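Local coordinates for fucolectin-related protein (PDB 2WMF) that is a pneumococcal family 98 glycoside hydrolase that probably cleaves host blood-group antigen carbohydrates as part of fucose utilization, at residues V27-T32 and G174-W179. Residues are numbered along the deposited sequence; the frame is centred on the assembly and turned at random.
Sequences VQMRTT and GAHFIW
Residues 27-32, an irregular run at the start of the modelled chain, pass over the turn that leads into strand 176-180, with M29 and G174 closest at 4.1 Å between CA atoms. One backbone hydrogen bond joins the two: R30 N-H donates to G174 O at 2.7 Å, almost straight at 178°. The CA of M29 adds a weaker CH...O contact to the same carbonyl oxygen. G174 has a positive phi (71°), a conformation glycine readily adopts, and its CA packs 3.8 Å from Q28 O; CG1 of V27 covers its N. The M29 side chain, bent at chi2 and chi3 (both -63°), folds back over G174 and brings CE to 3.3 Å from CE1 of H176, the two side chains crossing at about a right angle. At the ring's edge, near its plane, T31 O lies 3.3 Å from the same CE1. A water, also in the ring plane, links H176 ND1 (2.9 Å) to T31 OG1 (2.7 Å), tying the ring to the T31 side chain, while T31 O merely abuts CE1. R30 runs extended past G174, and its NE hydrogen-bonds Y173 O, NH1 the carbonyl oxygens of L143 and Y140, and NH2 F137 O. By a backbone bond, a water bridge and packing, the contact joins the N-terminal lead-in of a (beta/alpha)8 barrel to the turn between helix 159-172 and the fifth strand.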
loop_
_atom_site.group_PDB
_atom_site.type_symbol
_atom_site.label_atom_id
_atom_site.label_comp_id
_atom_site.label_asym_id
_atom_site.label_seq_id
_atom_site.Cartn_x
_atom_site.Cartn_y
_atom_site.Cartn_z
ATOM N N VAL A 27 11.270 20.811 18.643
ATOM C CA VAL A 27 9.823 20.930 18.257
ATOM C C VAL A 27 9.207 19.538 18.315
ATOM O O VAL A 27 9.833 18.562 17.898
ATOM C CB VAL A 27 9.686 21.485 16.827
ATOM C CG1 VAL A 27 8.208 21.673 16.447
ATOM C CG2 VAL A 27 10.461 22.783 16.720
ATOM N N GLN A 28 7.993 19.422 18.827
ATOM C CA GLN A 28 7.394 18.101 18.873
ATOM C C GLN A 28 6.777 17.803 17.512
ATOM O O GLN A 28 6.286 18.702 16.833
ATOM C CB GLN A 28 6.356 17.998 19.960
ATOM C CG GLN A 28 5.706 16.609 20.054
ATOM C CD GLN A 28 4.730 16.527 21.162
ATOM O OE1 GLN A 28 4.268 17.531 21.621
ATOM N NE2 GLN A 28 4.403 15.321 21.598
ATOM N N MET A 29 6.875 16.546 17.114
ATOM C CA MET A 29 6.274 16.123 15.869
ATOM C C MET A 29 4.750 16.255 15.972
ATOM O O MET A 29 4.112 15.936 17.006
ATOM C CB MET A 29 6.704 14.706 15.534
ATOM C CG MET A 29 8.195 14.535 15.307
ATOM S SD MET A 29 8.828 15.463 13.909
ATOM C CE MET A 29 7.937 14.706 12.525
ATOM N N ARG A 30 4.164 16.735 14.883
ATOM C CA ARG A 30 2.720 16.887 14.799
ATOM C C ARG A 30 1.943 15.572 14.639
ATOM O O ARG A 30 0.768 15.519 14.955
ATOM C CB ARG A 30 2.364 17.830 13.643
ATOM C CG ARG A 30 2.857 19.257 13.849
ATOM C CD ARG A 30 2.316 20.247 12.761
ATOM N NE ARG A 30 2.743 21.624 13.068
ATOM C CZ ARG A 30 2.023 22.722 12.897
ATOM N NH1 ARG A 30 0.834 22.719 12.359
ATOM N NH2 ARG A 30 2.517 23.873 13.339
ATOM N N THR A 31 2.627 14.575 14.085
ATOM C CA THR A 31 2.121 13.206 13.917
ATOM C C THR A 31 3.248 12.265 14.320
ATOM O O THR A 31 4.391 12.502 13.945
ATOM C CB THR A 31 1.725 12.920 12.441
ATOM O OG1 THR A 31 0.905 13.985 11.943
ATOM C CG2 THR A 31 1.009 11.543 12.329
ATOM N N THR A 32 2.934 11.234 15.109
ATOM C CA THR A 32 3.866 10.184 15.448
ATOM C C THR A 32 3.644 9.072 14.409
ATOM O O THR A 32 2.558 8.501 14.326
ATOM C CB THR A 32 3.628 9.668 16.855
ATOM O OG1 THR A 32 3.920 10.726 17.772
ATOM C CG2 THR A 32 4.491 8.481 17.162
ATOM N N GLY A 174 7.621 20.516 12.824
ATOM C CA GLY A 174 7.352 19.148 13.247
ATOM C C GLY A 174 6.391 18.400 12.344
ATOM O O GLY A 174 5.765 17.431 12.764
ATOM N N ALA A 175 6.301 18.865 11.098
ATOM C CA ALA A 175 5.386 18.316 10.133
ATOM C C ALA A 175 6.060 17.297 9.215
ATOM O O ALA A 175 7.292 17.096 9.281
ATOM C CB ALA A 175 4.770 19.456 9.320
ATOM N N HIS A 176 5.254 16.651 8.366
ATOM C CA HIS A 176 5.779 15.666 7.388
ATOM C C HIS A 176 5.553 16.112 5.931
ATOM O O HIS A 176 4.485 16.598 5.581
ATOM C CB HIS A 176 5.126 14.302 7.583
ATOM C CG HIS A 176 5.590 13.573 8.809
ATOM N ND1 HIS A 176 4.954 13.678 10.037
ATOM C CD2 HIS A 176 6.636 12.730 8.986
ATOM C CE1 HIS A 176 5.612 12.940 10.920
ATOM N NE2 HIS A 176 6.634 12.341 10.303
ATOM N N PHE A 177 6.573 15.892 5.119
ATOM C CA PHE A 177 6.514 16.031 3.674
ATOM C C PHE A 177 6.425 14.616 3.129
ATOM O O PHE A 177 7.310 13.779 3.372
ATOM C CB PHE A 177 7.765 16.730 3.136
ATOM C CG PHE A 177 7.726 17.036 1.631
ATOM C CD1 PHE A 177 7.156 18.201 1.178
ATOM C CD2 PHE A 177 8.188 16.100 0.697
ATOM C CE1 PHE A 177 7.083 18.506 -0.175
ATOM C CE2 PHE A 177 8.142 16.379 -0.649
ATOM C CZ PHE A 177 7.574 17.565 -1.097
ATOM N N ILE A 178 5.349 14.359 2.389
ATOM C CA ILE A 178 5.050 12.994 1.868
ATOM C C ILE A 178 5.090 13.045 0.342
ATOM O O ILE A 178 4.287 13.751 -0.282
ATOM C CB ILE A 178 3.699 12.456 2.369
ATOM C CG1 ILE A 178 3.661 12.486 3.906
ATOM C CG2 ILE A 178 3.432 11.005 1.819
ATOM C CD1 ILE A 178 2.407 11.901 4.506
ATOM N N TRP A 179 6.020 12.274 -0.233
ATOM C CA TRP A 179 6.242 12.264 -1.691
ATOM C C TRP A 179 5.858 10.899 -2.299
ATOM O O TRP A 179 6.543 9.924 -2.054
ATOM C CB TRP A 179 7.719 12.588 -2.024
ATOM C CG TRP A 179 7.988 12.903 -3.475
ATOM C CD1 TRP A 179 7.214 12.569 -4.563
ATOM C CD2 TRP A 179 9.121 13.601 -3.993
ATOM N NE1 TRP A 179 7.804 13.006 -5.713
ATOM C CE2 TRP A 179 8.983 13.633 -5.400
ATOM C CE3 TRP A 179 10.256 14.193 -3.405
ATOM C CZ2 TRP A 179 9.920 14.273 -6.221
ATOM C CZ3 TRP A 179 11.181 14.808 -4.199
ATOM C CH2 TRP A 179 11.018 14.840 -5.605
HETATM O O HOH W 1 2.904 15.466 10.904
#